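Local atomic coordinates of triacylglycerol lipase (Clostridium botulinum, PDB entry 5AH1), a protein that probably hydrolyses triacylglycerols and other carboxylic esters as an alpha/beta-hydrolase lipase, and is linked with the hydrolysis of synthetic polyesters. Residues Asn383-Val387 with Asn423-Met427; Gly180-Gln186 with Ser225-Pro230; Ser330-Gln334 with Cys389-Gly394; Gly85-Phe89 with Thr249-Leu253. All coordinates share one frame; numbering follows the deposited sequence.

Interaction 1: Asn383-Val387 with Asn423-Met427. With K (potassium ion), chain C.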
loop_
_atom_site.group_PDB
_atom_site.type_symbol
_atom_site.label_atom_id
_atom_site.label_comp_id
_atom_site.label_asym_id
_atom_site.label_seq_id
_atom_site.Cartn_x
_atom_site.Cartn_y
_atom_site.Cartn_z
ATOM N N ASN A 383 -0.261 -5.831 15.974
ATOM C CA ASN A 383 -0.502 -5.708 14.539
ATOM C C ASN A 383 -1.958 -5.346 14.238
ATOM O O ASN A 383 -2.763 -5.155 15.154
ATOM C CB ASN A 383 -0.031 -6.989 13.812
ATOM C CG ASN A 383 -0.849 -8.213 14.170
ATOM O OD1 ASN A 383 -1.953 -8.407 13.653
ATOM N ND2 ASN A 383 -0.320 -9.046 15.070
ATOM N N ASP A 384 -2.258 -5.213 12.950
ATOM C CA ASP A 384 -3.608 -4.868 12.484
ATOM C C ASP A 384 -4.244 -5.997 11.675
ATOM O O ASP A 384 -5.223 -5.778 10.952
ATOM C CB ASP A 384 -3.593 -3.570 11.662
ATOM C CG ASP A 384 -2.858 -3.714 10.339
ATOM O OD1 ASP A 384 -2.389 -4.840 10.024
ATOM O OD2 ASP A 384 -2.713 -2.701 9.625
ATOM N N GLY A 385 -3.668 -7.194 11.796
ATOM C CA GLY A 385 -4.097 -8.358 11.039
ATOM C C GLY A 385 -3.191 -8.682 9.861
ATOM O O GLY A 385 -3.169 -9.825 9.384
ATOM N N VAL A 386 -2.445 -7.688 9.376
ATOM C CA VAL A 386 -1.609 -7.845 8.182
ATOM C C VAL A 386 -0.188 -7.315 8.377
ATOM O O VAL A 386 0.760 -7.947 7.910
ATOM C CB VAL A 386 -2.287 -7.217 6.931
ATOM C CG1 VAL A 386 -1.442 -7.401 5.698
ATOM C CG2 VAL A 386 -3.654 -7.825 6.711
ATOM N N VAL A 387 -0.056 -6.190 9.074
ATOM C CA VAL A 387 1.233 -5.528 9.244
ATOM C C VAL A 387 1.506 -5.226 10.712
ATOM O O VAL A 387 0.664 -4.682 11.413
ATOM C CB VAL A 387 1.309 -4.211 8.424
ATOM C CG1 VAL A 387 2.649 -3.538 8.588
ATOM C CG2 VAL A 387 1.042 -4.491 6.945
ATOM N N ASN A 423 -8.069 0.150 17.440
ATOM C CA ASN A 423 -9.304 -0.597 17.221
ATOM C C ASN A 423 -9.723 -0.627 15.755
ATOM O O ASN A 423 -10.922 -0.587 15.452
ATOM C CB ASN A 423 -10.438 0.002 18.061
ATOM C CG ASN A 423 -10.094 0.073 19.529
ATOM O OD1 ASN A 423 -9.506 -0.852 20.087
ATOM N ND2 ASN A 423 -10.444 1.184 20.163
ATOM N N THR A 424 -8.746 -0.695 14.853
ATOM C CA THR A 424 -8.989 -0.564 13.425
ATOM C C THR A 424 -8.096 -1.544 12.702
ATOM O O THR A 424 -6.872 -1.451 12.795
ATOM C CB THR A 424 -8.680 0.869 12.967
ATOM O OG1 THR A 424 -9.504 1.784 13.695
ATOM C CG2 THR A 424 -8.923 1.036 11.481
ATOM N N ASP A 425 -8.690 -2.505 12.005
ATOM C CA ASP A 425 -7.885 -3.485 11.283
ATOM C C ASP A 425 -7.387 -2.957 9.951
ATOM O O ASP A 425 -7.753 -1.872 9.513
ATOM C CB ASP A 425 -8.556 -4.878 11.185
ATOM C CG ASP A 425 -9.676 -4.992 10.150
ATOM O OD1 ASP A 425 -9.604 -4.447 9.033
ATOM O OD2 ASP A 425 -10.637 -5.724 10.462
ATOM N N HIS A 426 -6.547 -3.768 9.313
ATOM C CA HIS A 426 -5.834 -3.371 8.122
ATOM C C HIS A 426 -6.736 -2.846 7.005
ATOM O O HIS A 426 -6.362 -1.912 6.312
ATOM C CB HIS A 426 -5.038 -4.575 7.615
ATOM C CG HIS A 426 -3.994 -4.219 6.606
ATOM N ND1 HIS A 426 -2.853 -3.524 6.936
ATOM C CD2 HIS A 426 -3.908 -4.466 5.279
ATOM C CE1 HIS A 426 -2.109 -3.358 5.855
ATOM N NE2 HIS A 426 -2.726 -3.925 4.836
ATOM N N MET A 427 -7.896 -3.476 6.830
ATOM C CA MET A 427 -8.805 -3.129 5.740
ATOM C C MET A 427 -9.857 -2.094 6.180
ATOM O O MET A 427 -10.376 -1.337 5.348
ATOM C CB MET A 427 -9.462 -4.396 5.170
ATOM C CG MET A 427 -8.469 -5.352 4.524
ATOM S SD MET A 427 -9.224 -6.568 3.419
ATOM C CE MET A 427 -10.383 -7.396 4.498
HETATM K K K C . -12.785 -4.829 11.302
HETATM O O HOH W 1 -14.220 -6.422 12.460
HETATM O O HOH W 2 -13.776 -6.124 9.494
HETATM O O HOH W 3 -14.888 -3.382 11.147
#
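His426 meets the 383-387 loop with both edge and face. ND1 gives its N-H to Asp384 OD2 at 2.8 Å; the bond is fairly straight (163°), and OD2 lies in the ring plane. The carboxylate is turned well away from that plane, the two groups being 72° apart, and OD2 is met on its syn side, clearly out of the carboxylate plane. One face of the imidazole is covered by Val386, whose CB sits 3.6 Å from the ring centroid in a CH-pi contact. Val387 CG2 comes in obliquely, 3.5 Å from His426 CE1. With CG anti to the backbone N (chi1 -165°), the His426 ring is turned to Asp384 and Val386. A second bond to the same aspartate runs from His426 N to Asp384 O at 2.9 Å. Asp384 OD1 takes the backbone N-H of Val386 and of Val387, each at 2.9 Å and from opposite faces of the carboxylate, closing an Asx turn and the longer Asx motif. Asp425 turns its carboxylate away; OD2 accepts from the backbone N of Asn353 and binds a potassium ion at 2.5 Å, a site shared with the carbonyl of Pro351, Asp428 and three waters. Thr333 OG1 adds a second bond to Asp384 OD2. The carboxylate is thus pinned from several directions and fixes the rotation of the imidazole, consistent with the acid-histidine pair of a lipase triad.

Interaction 2: Gly180-Gln186 with Ser225-Pro230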
loop_
_atom_site.group_PDB
_atom_site.type_symbol
_atom_site.label_atom_id
_atom_site.label_comp_id
_atom_site.label_asym_id
_atom_site.label_seq_id
_atom_site.Cartn_x
_atom_site.Cartn_y
_atom_site.Cartn_z
ATOM N N GLY A 180 -0.853 6.330 0.103
ATOM C CA GLY A 180 -0.694 4.919 -0.180
ATOM C C GLY A 180 -1.029 4.056 1.010
ATOM O O GLY A 180 -0.501 4.254 2.094
ATOM N N HIS A 181 -1.898 3.071 0.795
ATOM C CA HIS A 181 -2.301 2.141 1.847
ATOM C C HIS A 181 -1.510 0.856 1.700
ATOM O O HIS A 181 -1.268 0.390 0.583
ATOM C CB HIS A 181 -3.797 1.860 1.763
ATOM C CG HIS A 181 -4.279 0.835 2.739
ATOM N ND1 HIS A 181 -4.636 -0.446 2.364
ATOM C CD2 HIS A 181 -4.403 0.880 4.087
ATOM C CE1 HIS A 181 -5.021 -1.121 3.432
ATOM N NE2 HIS A 181 -4.879 -0.340 4.492
ATOM N N SER A 182 -1.145 0.238 2.816
ATOM C CA SER A 182 -0.496 -1.067 2.745
ATOM C C SER A 182 0.784 -0.872 1.931
ATOM O O SER A 182 1.486 0.124 2.090
ATOM C CB SER A 182 -1.476 -2.109 2.137
ATOM O OG SER A 182 -0.818 -3.251 1.604
ATOM N N MET A 183 1.081 -1.828 1.065
ATOM C CA MET A 183 2.218 -1.750 0.163
ATOM C C MET A 183 2.243 -0.467 -0.690
ATOM O O MET A 183 3.307 -0.040 -1.155
ATOM C CB MET A 183 2.208 -2.962 -0.761
ATOM C CG MET A 183 3.507 -3.199 -1.484
ATOM S SD MET A 183 3.339 -4.578 -2.629
ATOM C CE MET A 183 5.040 -4.660 -3.162
ATOM N N GLY A 184 1.084 0.154 -0.892
ATOM C CA GLY A 184 1.017 1.426 -1.597
ATOM C C GLY A 184 1.930 2.493 -0.994
ATOM O O GLY A 184 2.497 3.284 -1.727
ATOM N N GLY A 185 2.132 2.445 0.316
ATOM C CA GLY A 185 3.034 3.374 0.973
ATOM C C GLY A 185 4.500 3.168 0.593
ATOM O O GLY A 185 5.241 4.128 0.393
ATOM N N GLN A 186 4.939 1.915 0.473
ATOM C CA GLN A 186 6.273 1.635 -0.040
ATOM C C GLN A 186 6.393 2.087 -1.483
ATOM O O GLN A 186 7.410 2.664 -1.890
ATOM C CB GLN A 186 6.587 0.143 0.026
ATOM C CG GLN A 186 6.793 -0.444 1.397
ATOM C CD GLN A 186 7.012 -1.932 1.282
ATOM O OE1 GLN A 186 6.171 -2.647 0.703
ATOM N NE2 GLN A 186 8.157 -2.416 1.775
ATOM N N SER A 225 1.935 10.154 2.136
ATOM C CA SER A 225 1.235 9.662 3.312
ATOM C C SER A 225 1.100 8.156 3.208
ATOM O O SER A 225 0.530 7.657 2.230
ATOM C CB SER A 225 -0.157 10.273 3.420
ATOM O OG SER A 225 -0.116 11.664 3.645
ATOM N N THR A 226 1.636 7.445 4.202
ATOM C CA THR A 226 1.492 5.991 4.281
ATOM C C THR A 226 0.460 5.655 5.348
ATOM O O THR A 226 0.403 6.296 6.393
ATOM C CB THR A 226 2.848 5.262 4.535
ATOM O OG1 THR A 226 3.301 5.452 5.883
ATOM C CG2 THR A 226 3.906 5.737 3.575
ATOM N N ILE A 227 -0.391 4.676 5.041
ATOM C CA ILE A 227 -1.462 4.239 5.924
ATOM C C ILE A 227 -1.372 2.716 6.006
ATOM O O ILE A 227 -1.506 2.030 5.000
ATOM C CB ILE A 227 -2.855 4.667 5.398
ATOM C CG1 ILE A 227 -2.938 6.178 5.172
ATOM C CG2 ILE A 227 -3.937 4.192 6.364
ATOM C CD1 ILE A 227 -4.289 6.615 4.589
ATOM N N SER A 228 -1.127 2.207 7.206
ATOM C CA SER A 228 -1.014 0.760 7.429
ATOM C C SER A 228 0.113 0.132 6.610
ATOM O O SER A 228 0.036 -1.026 6.185
ATOM C CB SER A 228 -2.327 0.052 7.086
ATOM O OG SER A 228 -3.455 0.721 7.628
ATOM N N THR A 229 1.171 0.895 6.389
ATOM C CA THR A 229 2.211 0.482 5.453
ATOM C C THR A 229 3.326 -0.315 6.143
ATOM O O THR A 229 3.801 0.082 7.210
ATOM C CB THR A 229 2.816 1.709 4.752
ATOM O OG1 THR A 229 1.814 2.284 3.916
ATOM C CG2 THR A 229 4.048 1.371 3.897
ATOM N N PRO A 230 3.753 -1.428 5.524
ATOM C CA PRO A 230 4.916 -2.168 6.033
ATOM C C PRO A 230 6.223 -1.456 5.677
ATOM O O PRO A 230 6.994 -1.901 4.836
ATOM C CB PRO A 230 4.801 -3.509 5.325
ATOM C CG PRO A 230 4.171 -3.164 4.004
ATOM C CD PRO A 230 3.178 -2.067 4.324
#
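Two 2.8 Å bonds fasten Ser182 to the end of the neighbouring strand and the loop after it: Ser182 N donates to Ile227 O, and Thr229 OG1 donates to Ser182 O. The hydroxyl reaches the carbonyl in its plane, on a lone pair, because OG1 stands beside the backbone N of Thr229 (chi1 -67°). Ser182 O also accepts from Gly185 N in the first helical turn, so this one oxygen ties the turn and the helix start to that loop. Further back, parallel strand pairing takes over, with Gly180 N to Ser225 O at 2.9 Å and Ile227 N to Gly180 O at 3.0 Å. Outside these bonds the helix start is pressed close to the strand. Gly185 CA lies 3.6 Å from Thr226 CG2 and 3.4 Å from Thr229 OG1, a spacing that leaves no room for a CB. Pro230 CD packs 3.6 Å from Ser182 O, and the Gln186 side chain, its amide held by Asn128 and Asp307, crosses Pro230 at about a right angle. On the sheet face bearing Ile227, the His181 ring brings its edge to Ser228 OG; the polar ends of both residues bond outward, His181 to Tyr99 and the carbonyl of His426, Ser228 to Thr333. Ser228 O is buried without a hydrogen-bond partner in the model, though Ser182 CA approaches it at 3.5 Å. The strained Ser182 backbone (phi 60°, psi -139°) between strand 176-181 and helix 183-197, within the Gly-His-Ser-Met-Gly sequence, fits the nucleophile elbow of the alpha/beta-hydrolase fold.

Interaction 3: Ser330-Gln334 with Cys389-Gly394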
loop_
_atom_site.group_PDB
_atom_site.type_symbol
_atom_site.label_atom_id
_atom_site.label_comp_id
_atom_site.label_asym_id
_atom_site.label_seq_id
_atom_site.Cartn_x
_atom_site.Cartn_y
_atom_site.Cartn_z
ATOM N N SER A 330 2.856 9.312 8.382
ATOM C CA SER A 330 2.561 7.892 8.557
ATOM C C SER A 330 1.428 7.688 9.544
ATOM O O SER A 330 1.365 8.340 10.597
ATOM C CB SER A 330 3.788 7.137 9.045
ATOM O OG SER A 330 4.250 7.727 10.242
ATOM N N TRP A 331 0.536 6.775 9.175
ATOM C CA TRP A 331 -0.602 6.355 9.973
ATOM C C TRP A 331 -0.496 4.864 10.256
ATOM O O TRP A 331 -0.259 4.062 9.340
ATOM C CB TRP A 331 -1.891 6.657 9.219
ATOM C CG TRP A 331 -2.083 8.115 8.969
ATOM C CD1 TRP A 331 -1.651 8.827 7.895
ATOM C CD2 TRP A 331 -2.733 9.049 9.842
ATOM N NE1 TRP A 331 -2.002 10.149 8.039
ATOM C CE2 TRP A 331 -2.675 10.313 9.221
ATOM C CE3 TRP A 331 -3.360 8.936 11.089
ATOM C CZ2 TRP A 331 -3.230 11.458 9.801
ATOM C CZ3 TRP A 331 -3.900 10.059 11.661
ATOM C CH2 TRP A 331 -3.846 11.309 11.016
ATOM N N THR A 332 -0.658 4.524 11.535
ATOM C CA THR A 332 -0.541 3.167 12.055
ATOM C C THR A 332 -1.920 2.683 12.505
ATOM O O THR A 332 -2.606 3.384 13.265
ATOM C CB THR A 332 0.418 3.139 13.273
ATOM O OG1 THR A 332 1.730 3.547 12.858
ATOM C CG2 THR A 332 0.482 1.744 13.890
ATOM N N THR A 333 -2.321 1.518 12.005
ATOM C CA THR A 333 -3.525 0.840 12.457
ATOM C C THR A 333 -3.152 -0.290 13.404
ATOM O O THR A 333 -2.116 -0.943 13.225
ATOM C CB THR A 333 -4.338 0.297 11.256
ATOM O OG1 THR A 333 -3.448 -0.155 10.221
ATOM C CG2 THR A 333 -5.229 1.378 10.676
ATOM N N GLN A 334 -4.013 -0.538 14.389
ATOM C CA GLN A 334 -3.828 -1.628 15.348
ATOM C C GLN A 334 -5.177 -2.246 15.675
ATOM O O GLN A 334 -6.145 -1.516 15.869
ATOM C CB GLN A 334 -3.183 -1.115 16.635
ATOM C CG GLN A 334 -3.083 -2.198 17.705
ATOM C CD GLN A 334 -2.358 -1.757 18.942
ATOM O OE1 GLN A 334 -1.794 -0.663 19.009
ATOM N NE2 GLN A 334 -2.355 -2.625 19.941
ATOM N N CYS A 389 2.563 -3.283 13.897
ATOM C CA CYS A 389 2.435 -1.863 14.181
ATOM C C CYS A 389 3.759 -1.135 14.155
ATOM O O CYS A 389 3.842 -0.015 13.651
ATOM C CB CYS A 389 1.735 -1.637 15.523
ATOM S SG CYS A 389 0.067 -2.277 15.611
ATOM N N ILE A 390 4.801 -1.774 14.678
ATOM C CA ILE A 390 6.105 -1.131 14.782
ATOM C C ILE A 390 6.637 -0.719 13.407
ATOM O O ILE A 390 7.408 0.222 13.293
ATOM C CB ILE A 390 7.133 -2.080 15.496
ATOM C CG1 ILE A 390 8.432 -1.343 15.819
ATOM C CG2 ILE A 390 7.421 -3.320 14.666
ATOM C CD1 ILE A 390 9.416 -2.160 16.619
ATOM N N SER A 391 6.226 -1.449 12.370
ATOM C CA SER A 391 6.716 -1.241 11.016
ATOM C C SER A 391 6.056 -0.054 10.314
ATOM O O SER A 391 6.557 0.424 9.307
ATOM C CB SER A 391 6.420 -2.511 10.227
ATOM O OG SER A 391 6.875 -2.423 8.898
ATOM N N GLN A 392 4.954 0.455 10.871
ATOM C CA GLN A 392 4.079 1.349 10.127
ATOM C C GLN A 392 4.450 2.836 10.208
ATOM O O GLN A 392 4.071 3.611 9.323
ATOM C CB GLN A 392 2.625 1.133 10.568
ATOM C CG GLN A 392 2.093 -0.244 10.230
ATOM C CD GLN A 392 0.653 -0.411 10.643
ATOM O OE1 GLN A 392 -0.140 0.515 10.501
ATOM N NE2 GLN A 392 0.301 -1.564 11.204
ATOM N N ASP A 393 5.193 3.241 11.238
ATOM C CA ASP A 393 5.449 4.666 11.436
ATOM C C ASP A 393 6.488 5.250 10.481
ATOM O O ASP A 393 6.600 6.469 10.375
ATOM C CB ASP A 393 5.786 4.994 12.905
ATOM C CG ASP A 393 7.074 4.373 13.380
ATOM O OD1 ASP A 393 7.705 3.616 12.624
ATOM O OD2 ASP A 393 7.440 4.660 14.541
ATOM N N GLY A 394 7.214 4.388 9.773
ATOM C CA GLY A 394 8.223 4.847 8.847
ATOM C C GLY A 394 9.344 3.846 8.779
ATOM O O GLY A 394 9.418 2.951 9.615
HETATM O O HOH W 4 1.944 3.642 7.618
HETATM O O HOH W 5 3.882 2.673 14.326
#
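Gln392 lays its extended side chain against the backbone of Thr333 and grips it twice. OE1 accepts from Thr333 N at 2.8 Å, tilted 26° from the amide's carbonyl plane, while NE2 gives a longer bond of 3.2 Å to Thr333 O. The same OE1 also lies 3.1 Å from Thr332 CA, and Gln392 CB lies 3.4 Å from Thr332 OG1, which makes this the dense part of the contact. At the other end of the contact Ser330 OG donates to Asp393 O at 2.7 Å. Its hydroxyl stands between the backbone N and the carbonyl carbon (chi1 56°) and meets that oxygen from above the carbonyl plane, not on a lone pair. Elsewhere the fit is looser and two waters mediate. One water donates to both Trp331 O and Gln392 O; a second joins Thr332 OG1 to Cys389 O, 2.7 Å from the hydroxyl. Toward the partly exposed Gln334, the Cys389 sulfur packs with SG 3.6 Å from Gln334 CB, while the glutamine amide turns outward to Arg420 and Thr336. Asp393 likewise directs its carboxylate outward, into a salt bridge with Lys396. The 389-394 segment, helical in backbone angles alone, lies along the end of strand 327-331, which in the parallel sheet runs between strands 221-227 and 415-417.

Interaction 4: Gly85-Phe89 with Thr249-Leu253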
loop_
_atom_site.group_PDB
_atom_site.type_symbol
_atom_site.label_atom_id
_atom_site.label_comp_id
_atom_site.label_asym_id
_atom_site.label_seq_id
_atom_site.Cartn_x
_atom_site.Cartn_y
_atom_site.Cartn_z
ATOM N N GLY A 85 -2.576 -1.086 -2.030
ATOM C CA GLY A 85 -1.538 -2.024 -1.635
ATOM C C GLY A 85 -1.523 -3.353 -2.356
ATOM O O GLY A 85 -1.835 -3.467 -3.540
ATOM N N PHE A 86 -1.101 -4.359 -1.607
ATOM C CA PHE A 86 -0.991 -5.735 -2.091
ATOM C C PHE A 86 -2.383 -6.288 -2.364
ATOM O O PHE A 86 -3.286 -6.119 -1.535
ATOM C CB PHE A 86 -0.278 -6.537 -1.000
ATOM C CG PHE A 86 -0.029 -7.987 -1.318
ATOM C CD1 PHE A 86 0.830 -8.371 -2.326
ATOM C CD2 PHE A 86 -0.585 -8.961 -0.536
ATOM C CE1 PHE A 86 1.088 -9.697 -2.566
ATOM C CE2 PHE A 86 -0.323 -10.282 -0.780
ATOM C CZ PHE A 86 0.506 -10.642 -1.794
ATOM N N MET A 87 -2.565 -6.892 -3.534
ATOM C CA MET A 87 -3.854 -7.464 -3.912
ATOM C C MET A 87 -5.000 -6.445 -3.888
ATOM O O MET A 87 -6.142 -6.782 -3.577
ATOM C CB MET A 87 -4.156 -8.738 -3.104
ATOM C CG MET A 87 -3.347 -9.950 -3.622
ATOM S SD MET A 87 -3.934 -10.500 -5.249
ATOM C CE MET A 87 -5.392 -11.367 -4.736
ATOM N N GLY A 88 -4.680 -5.198 -4.251
ATOM C CA GLY A 88 -5.682 -4.190 -4.561
ATOM C C GLY A 88 -5.887 -4.069 -6.058
ATOM O O GLY A 88 -4.973 -4.368 -6.834
ATOM N N PHE A 89 -7.093 -3.665 -6.460
ATOM C CA PHE A 89 -7.487 -3.619 -7.866
ATOM C C PHE A 89 -8.063 -2.260 -8.245
ATOM O O PHE A 89 -8.212 -1.389 -7.390
ATOM C CB PHE A 89 -8.449 -4.770 -8.146
ATOM C CG PHE A 89 -7.796 -6.101 -7.946
ATOM C CD1 PHE A 89 -7.010 -6.659 -8.943
ATOM C CD2 PHE A 89 -7.900 -6.765 -6.732
ATOM C CE1 PHE A 89 -6.336 -7.867 -8.741
ATOM C CE2 PHE A 89 -7.244 -7.973 -6.533
ATOM C CZ PHE A 89 -6.463 -8.527 -7.541
ATOM N N THR A 249 -4.491 -14.679 0.359
ATOM C CA THR A 249 -5.003 -13.382 -0.034
ATOM C C THR A 249 -6.099 -13.495 -1.112
ATOM O O THR A 249 -6.987 -12.658 -1.177
ATOM C CB THR A 249 -3.863 -12.452 -0.451
ATOM O OG1 THR A 249 -2.846 -12.481 0.563
ATOM C CG2 THR A 249 -4.373 -11.042 -0.587
ATOM N N PHE A 250 -6.062 -14.542 -1.932
ATOM C CA PHE A 250 -7.180 -14.844 -2.843
ATOM C C PHE A 250 -8.412 -15.229 -2.036
ATOM O O PHE A 250 -9.530 -14.867 -2.387
ATOM C CB PHE A 250 -6.839 -15.964 -3.828
ATOM C CG PHE A 250 -6.033 -15.510 -5.008
ATOM C CD1 PHE A 250 -6.533 -14.580 -5.902
ATOM C CD2 PHE A 250 -4.786 -16.045 -5.245
ATOM C CE1 PHE A 250 -5.783 -14.183 -6.992
ATOM C CE2 PHE A 250 -4.037 -15.648 -6.326
ATOM C CZ PHE A 250 -4.529 -14.718 -7.197
ATOM N N GLY A 251 -8.205 -15.970 -0.959
ATOM C CA GLY A 251 -9.280 -16.276 -0.029
ATOM C C GLY A 251 -9.914 -15.012 0.531
ATOM O O GLY A 251 -11.134 -14.878 0.540
ATOM N N VAL A 252 -9.090 -14.074 1.003
ATOM C CA VAL A 252 -9.604 -12.811 1.516
ATOM C C VAL A 252 -10.395 -12.086 0.420
ATOM O O VAL A 252 -11.486 -11.564 0.660
ATOM C CB VAL A 252 -8.482 -11.903 2.051
ATOM C CG1 VAL A 252 -9.064 -10.584 2.505
ATOM C CG2 VAL A 252 -7.754 -12.571 3.214
ATOM N N LEU A 253 -9.851 -12.053 -0.792
ATOM C CA LEU A 253 -10.561 -11.433 -1.909
ATOM C C LEU A 253 -11.941 -12.080 -2.084
ATOM O O LEU A 253 -12.935 -11.389 -2.302
ATOM C CB LEU A 253 -9.721 -11.524 -3.189
ATOM C CG LEU A 253 -10.357 -10.986 -4.476
ATOM C CD1 LEU A 253 -10.724 -9.513 -4.363
ATOM C CD2 LEU A 253 -9.406 -11.194 -5.642
#
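In the conformer described, one of two modelled for Thr249, OG1 is bonded to Leu245 O one turn back in its helix and lies 3.6 Å from Phe86 CE2, near the plane of the ring and at its edge. The contact sets a type II beta turn, Gly85 to Gly88, against helix 242-257. In related lipases the loop that follows this strand of the alpha/beta-hydrolase fold supplies part of the oxyanion hole, and the position of the loop beside Ser182 is consistent with that role here. Apart from the threonine hydroxyl, apolar groups do the work. Met87, at the third position of the turn, projects toward the helix with CG over the centre of the Phe86 ring, 4.1 Å above its plane, so its methylene is bounded by the phenyl and by Thr249. The threonine methyl CG2 is only 3.4 Å from Met87 CG, a tight spacing that the second conformer makes doubtful. Beyond CG the methionine bends twice (chi2 -70°, chi3 -77°), which carries its methyl across to Phe250. The sulfur makes an oblique Met-aromatic contact, SD lying 4.9 Å from the Phe250 ring centroid. Leu253, one helical turn on from Thr249, brings CD2 to 4.1 Å from Met87 CE and 4.0 Å from Phe89 CE2, while the Phe89 ring meets Tyr267 as well. Ile288 and Leu292 of helix 284-292 also pack on Phe250. The methyl itself settles beside one ring bond, Met87 CE standing 3.6 Å from both CD1 and CE1 of Phe250.

Interactions 1 and 2 meet at what is probably the active site: His426 NE2 comes within 3.5 Å of Ser182 CB, and His426 CE1 lies 3.2 Å from the otherwise unpartnered Ser228 O. A hydrogen bond, His181 NE2 to His426 O at 2.8 Å, ties the strand end to the histidine loop. Interaction 3 braces both through Thr333 OG1, which is 2.7 Å from Asp384 OD2 and 2.7 Å from Ser228 OG. Interaction 4 approaches the serine turn from another direction, Phe86 N lying 3.7 Å from Met183 CB, yet its nearest atoms are about 12 Å from interaction 3. The zinc ion stays about 11 Å from the Met183 side chain.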